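Oligopeptide ABC transporter, periplasmic oligopeptide-binding protein, putative (Thermotoga maritima MSB8, PDB 5IPW) probably binds oligopeptides outside the cytoplasmic membrane and delivers them to an ABC transporter for uptake. Local coordinates at residues E8-Y11 and G15-I18; T19-S24 and E45-V50. All blocks are in the same frame, centred on the assembly; numbering follows the deposited sequence.

Contact 1 (E8-Y11 and G15-I18)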
loop_
_atom_site.group_PDB
_atom_site.type_symbol
_atom_site.label_atom_id
_atom_site.label_comp_id
_atom_site.label_asym_id
_atom_site.label_seq_id
_atom_site.Cartn_x
_atom_site.Cartn_y
_atom_site.Cartn_z
ATOM N N GLU A 8 15.100 4.721 -26.979
ATOM C CA GLU A 8 15.438 3.577 -27.818
ATOM C C GLU A 8 14.525 2.375 -27.549
ATOM O O GLU A 8 13.991 1.781 -28.486
ATOM C CB GLU A 8 16.902 3.186 -27.623
ATOM C CG GLU A 8 17.470 2.338 -28.751
ATOM C CD GLU A 8 18.735 1.595 -28.339
ATOM O OE1 GLU A 8 19.819 2.226 -28.291
ATOM O OE2 GLU A 8 18.643 0.377 -28.065
ATOM N N GLU A 9 14.343 2.016 -26.281
ATOM C CA GLU A 9 13.460 0.898 -25.936
ATOM C C GLU A 9 12.001 1.168 -26.289
ATOM O O GLU A 9 11.269 0.249 -26.666
ATOM C CB GLU A 9 13.565 0.557 -24.450
ATOM C CG GLU A 9 14.902 -0.031 -24.029
ATOM C CD GLU A 9 15.267 -1.290 -24.805
ATOM O OE1 GLU A 9 14.424 -2.219 -24.890
ATOM O OE2 GLU A 9 16.398 -1.336 -25.343
ATOM N N TYR A 10 11.572 2.423 -26.153
ATOM C CA TYR A 10 10.220 2.815 -26.559
ATOM C C TYR A 10 10.056 2.593 -28.052
ATOM O O TYR A 10 9.036 2.080 -28.507
ATOM C CB TYR A 10 9.934 4.290 -26.201
ATOM C CG TYR A 10 8.596 4.790 -26.699
ATOM C CD1 TYR A 10 7.415 4.374 -26.102
ATOM C CD2 TYR A 10 8.515 5.664 -27.780
ATOM C CE1 TYR A 10 6.189 4.813 -26.559
ATOM C CE2 TYR A 10 7.289 6.111 -28.248
ATOM C CZ TYR A 10 6.127 5.680 -27.631
ATOM O OH TYR A 10 4.894 6.122 -28.086
ATOM N N TYR A 11 11.071 2.995 -28.803
ATOM C CA TYR A 11 11.103 2.788 -30.243
ATOM C C TYR A 11 11.064 1.313 -30.625
ATOM O O TYR A 11 10.334 0.927 -31.531
ATOM C CB TYR A 11 12.347 3.437 -30.844
ATOM C CG TYR A 11 12.530 3.110 -32.297
ATOM C CD1 TYR A 11 11.564 3.474 -33.229
ATOM C CD2 TYR A 11 13.661 2.423 -32.746
ATOM C CE1 TYR A 11 11.718 3.184 -34.568
ATOM C CE2 TYR A 11 13.820 2.118 -34.088
ATOM C CZ TYR A 11 12.845 2.504 -34.995
ATOM O OH TYR A 11 12.976 2.213 -36.332
ATOM N N GLY A 15 7.658 1.308 -32.558
ATOM C CA GLY A 15 7.941 1.814 -33.893
ATOM C C GLY A 15 7.951 3.330 -34.013
ATOM O O GLY A 15 8.085 3.850 -35.123
ATOM N N LYS A 16 7.817 4.037 -32.889
ATOM C CA LYS A 16 7.814 5.499 -32.865
ATOM C C LYS A 16 9.095 5.997 -32.255
ATOM O O LYS A 16 9.520 5.502 -31.219
ATOM C CB LYS A 16 6.675 6.030 -32.004
ATOM C CG LYS A 16 5.283 5.859 -32.580
ATOM C CD LYS A 16 4.327 5.368 -31.500
ATOM C CE LYS A 16 3.088 6.234 -31.360
ATOM N NZ LYS A 16 2.216 5.654 -30.304
ATOM N N LYS A 17 9.697 6.989 -32.893
ATOM C CA LYS A 17 10.875 7.637 -32.357
ATOM C C LYS A 17 10.462 8.918 -31.663
ATOM O O LYS A 17 9.552 9.618 -32.113
ATOM C CB LYS A 17 11.865 8.005 -33.467
ATOM C CG LYS A 17 12.567 6.840 -34.132
ATOM C CD LYS A 17 13.508 7.333 -35.228
ATOM C CE LYS A 17 13.978 6.205 -36.141
ATOM N NZ LYS A 17 14.848 5.225 -35.427
ATOM N N ILE A 18 11.152 9.222 -30.574
ATOM C CA ILE A 18 11.108 10.540 -29.985
ATOM C C ILE A 18 12.294 11.281 -30.586
ATOM O O ILE A 18 13.446 10.948 -30.295
ATOM C CB ILE A 18 11.234 10.472 -28.457
ATOM C CG1 ILE A 18 10.040 9.736 -27.863
ATOM C CG2 ILE A 18 11.303 11.869 -27.863
ATOM C CD1 ILE A 18 10.312 9.154 -26.500
#
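Tyr11, in the last turn of helix 7-14, and Gly15, directly after it, are joined by the i to i+4 backbone hydrogen bond from Gly15 N to Tyr11 O, 2.9 Å long with an angle of 151° at the hydrogen. Gly15 is the first residue to leave helical geometry and does so with positive phi (78°): the alpha-L type of helix C-cap, with glycine at C', from which the chain turns back over the helix in extended form. The Thr14 hydroxyl spans the turn, hydrogen-bonded to Tyr10 O and to Lys16 N. Returning past the helix, the chain brings Lys16 O to 3.3 Å from Tyr11 CA, a CA-H...O contact, and the same oxygen lies in the plane of the Tyr11 ring at its edge, 3.5 Å from CD1.

One face of that ring carries the Lys17 side chain, which runs alongside the tyrosine and points the same way. Its CG makes an off-centre CH-pi contact 4.1 Å from the Tyr11 ring centroid. Beyond CG the chain stays extended until chi4 (-67°) bends Lys17 NZ inward over the same face, where a cation-pi interaction brings it 3.7 Å from the Tyr11 centroid. Tyr10 faces strand 48-51 instead; the Ile18 side chain crosses that of Tyr10 at about a right angle, CD1 standing 4.1 Å from Tyr10 CD2, and both pack on Val49. At the far end of the Tyr10 ring, the chain of Lys16, bent at chi2 and chi3, passes the hydroxyl and brings NZ to 3.5 Å from Tyr10 OH, a contact rather than a hydrogen bond.

Contact 2 (T19-S24 and E45-V50)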
loop_
_atom_site.group_PDB
_atom_site.type_symbol
_atom_site.label_atom_id
_atom_site.label_comp_id
_atom_site.label_asym_id
_atom_site.label_seq_id
_atom_site.Cartn_x
_atom_site.Cartn_y
_atom_site.Cartn_z
ATOM N N THR A 19 12.013 12.271 -31.427
ATOM C CA THR A 19 13.053 12.930 -32.227
ATOM C C THR A 19 13.434 14.326 -31.722
ATOM O O THR A 19 14.363 14.946 -32.244
ATOM C CB THR A 19 12.609 13.055 -33.701
ATOM O OG1 THR A 19 11.461 13.909 -33.798
ATOM C CG2 THR A 19 12.263 11.679 -34.284
ATOM N N GLU A 20 12.734 14.802 -30.698
ATOM C CA GLU A 20 12.784 16.204 -30.318
ATOM C C GLU A 20 12.296 16.315 -28.881
ATOM O O GLU A 20 11.369 15.597 -28.486
ATOM C CB GLU A 20 11.847 16.983 -31.237
ATOM C CG GLU A 20 12.389 18.292 -31.771
ATOM C CD GLU A 20 11.368 19.020 -32.637
ATOM O OE1 GLU A 20 10.584 18.348 -33.354
ATOM O OE2 GLU A 20 11.343 20.269 -32.598
ATOM N N TYR A 21 12.913 17.199 -28.097
ATOM C CA TYR A 21 12.471 17.426 -26.718
ATOM C C TYR A 21 11.816 18.780 -26.572
ATOM O O TYR A 21 12.224 19.745 -27.219
ATOM C CB TYR A 21 13.630 17.325 -25.739
ATOM C CG TYR A 21 14.205 15.946 -25.599
ATOM C CD1 TYR A 21 13.387 14.861 -25.356
ATOM C CD2 TYR A 21 15.583 15.733 -25.673
ATOM C CE1 TYR A 21 13.913 13.594 -25.217
ATOM C CE2 TYR A 21 16.124 14.464 -25.532
ATOM C CZ TYR A 21 15.278 13.400 -25.308
ATOM O OH TYR A 21 15.778 12.132 -25.165
ATOM N N HIS A 22 10.804 18.838 -25.709
ATOM C CA HIS A 22 10.037 20.056 -25.478
ATOM C C HIS A 22 9.987 20.360 -23.994
ATOM O O HIS A 22 10.267 19.491 -23.175
ATOM C CB HIS A 22 8.629 19.888 -26.032
ATOM C CG HIS A 22 8.607 19.499 -27.475
ATOM N ND1 HIS A 22 8.846 20.401 -28.490
ATOM C CD2 HIS A 22 8.402 18.303 -28.072
ATOM C CE1 HIS A 22 8.779 19.776 -29.653
ATOM N NE2 HIS A 22 8.516 18.501 -29.426
ATOM N N GLU A 23 9.626 21.592 -23.652
ATOM C CA GLU A 23 9.658 22.049 -22.263
ATOM C C GLU A 23 8.525 23.001 -22.003
ATOM O O GLU A 23 7.960 23.554 -22.939
ATOM C CB GLU A 23 10.976 22.771 -21.991
ATOM C CG GLU A 23 11.042 24.173 -22.597
ATOM C CD GLU A 23 12.456 24.687 -22.794
ATOM O OE1 GLU A 23 13.367 24.093 -22.210
ATOM O OE2 GLU A 23 12.664 25.679 -23.526
ATOM N N SER A 24 8.210 23.225 -20.733
ATOM C CA SER A 24 7.153 24.166 -20.384
ATOM C C SER A 24 7.583 25.578 -20.758
ATOM O O SER A 24 8.744 25.919 -20.593
ATOM C CB SER A 24 6.847 24.109 -18.898
ATOM O OG SER A 24 5.725 24.917 -18.590
ATOM N N GLU A 45 20.743 11.543 -20.827
ATOM C CA GLU A 45 20.949 11.009 -22.169
ATOM C C GLU A 45 19.797 10.096 -22.545
ATOM O O GLU A 45 19.373 10.079 -23.681
ATOM C CB GLU A 45 22.271 10.256 -22.257
ATOM C CG GLU A 45 23.484 11.178 -22.292
ATOM C CD GLU A 45 24.813 10.433 -22.364
ATOM O OE1 GLU A 45 24.821 9.175 -22.421
ATOM O OE2 GLU A 45 25.859 11.119 -22.359
ATOM N N GLU A 46 19.289 9.356 -21.573
ATOM C CA GLU A 46 18.197 8.427 -21.791
ATOM C C GLU A 46 17.109 8.638 -20.723
ATOM O O GLU A 46 17.059 7.910 -19.723
ATOM C CB GLU A 46 18.722 6.987 -21.753
ATOM C CG GLU A 46 19.780 6.658 -22.809
ATOM C CD GLU A 46 20.032 5.159 -22.939
ATOM O OE1 GLU A 46 19.642 4.568 -23.970
ATOM O OE2 GLU A 46 20.602 4.564 -22.000
ATOM N N PRO A 47 16.233 9.641 -20.927
ATOM C CA PRO A 47 15.157 9.890 -19.966
ATOM C C PRO A 47 14.151 8.749 -19.906
ATOM O O PRO A 47 14.020 7.992 -20.859
ATOM C CB PRO A 47 14.474 11.148 -20.524
ATOM C CG PRO A 47 14.791 11.139 -21.978
ATOM C CD PRO A 47 16.185 10.591 -22.056
ATOM N N LEU A 48 13.451 8.624 -18.787
ATOM C CA LEU A 48 12.319 7.713 -18.702
ATOM C C LEU A 48 11.252 8.201 -19.663
ATOM O O LEU A 48 11.103 9.399 -19.873
ATOM C CB LEU A 48 11.792 7.640 -17.267
ATOM C CG LEU A 48 10.516 6.827 -17.030
ATOM C CD1 LEU A 48 10.702 5.361 -17.370
ATOM C CD2 LEU A 48 10.070 6.966 -15.585
ATOM N N VAL A 49 10.542 7.270 -20.286
ATOM C CA VAL A 49 9.511 7.610 -21.257
ATOM C C VAL A 49 8.184 7.160 -20.694
ATOM O O VAL A 49 8.027 6.007 -20.303
ATOM C CB VAL A 49 9.760 6.937 -22.620
ATOM C CG1 VAL A 49 8.686 7.336 -23.622
ATOM C CG2 VAL A 49 11.139 7.318 -23.142
ATOM N N VAL A 50 7.231 8.086 -20.644
ATOM C CA VAL A 50 5.978 7.850 -19.955
ATOM C C VAL A 50 4.828 7.913 -20.932
ATOM O O VAL A 50 4.703 8.871 -21.675
ATOM C CB VAL A 50 5.801 8.881 -18.842
ATOM C CG1 VAL A 50 4.439 8.742 -18.162
ATOM C CG2 VAL A 50 6.920 8.701 -17.841
#
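Tyr21 OH meets two ring carbons of Pro47, lying 3.5 Å from Pro47 CG and equally far from Pro47 CD. The approach is van der Waals in kind; the backbone oxygen of Glu45 stays 4.4 Å from Tyr21 OH, too far for a hydrogen bond. Tyr21 CG stands anti to its own carbonyl carbon (chi1 -68°), which sends the phenol out to meet the proline ring across a backbone gap of 10.5 Å between Tyr21 CA and Pro47 CA. Only the outer part of the ring takes part: Tyr21 CZ is 4.1 Å from Pro47 CG, set obliquely to it. Pro47 immediately precedes strand 48-51, the central strand of a small three-stranded mixed sheet that also holds strands 2-4 and 263-265, so the tyrosine links the loop before helix 25-32 to the entry of that sheet. Pro7, at the start of helix 7-14, touches both Tyr21 and Pro47, while Val264 packs against the proline from the neighbouring strand. On the loop side, His22 is held by backbone hydrogen bonds to Gly268 and Gln270, and Glu23 OE1 forms a salt bridge with Arg42 NH2.

Overall arrangement
Both contacts lie toward the periphery of the chain, their centres about 32 and 30 Å from its centre and 11 Å apart. Contact 1 is the more exposed and the more extensive (376 Å² against 77 Å²): it folds a helix end onto the chain that follows it, and combines a backbone bond, a cation-pi interaction and apolar packing. Contact 2 is partly buried, joins segments separated by 20 residues and rests on van der Waals contact alone. They follow one another in sequence, 19-24 continuing directly from 15-18, and meet at strand 48-51, where Val49 CG1 lies 3.8 Å from Ile18 CD1. Helix 7-14 supplies one side of contact 1 and flanks contact 2 through Pro7.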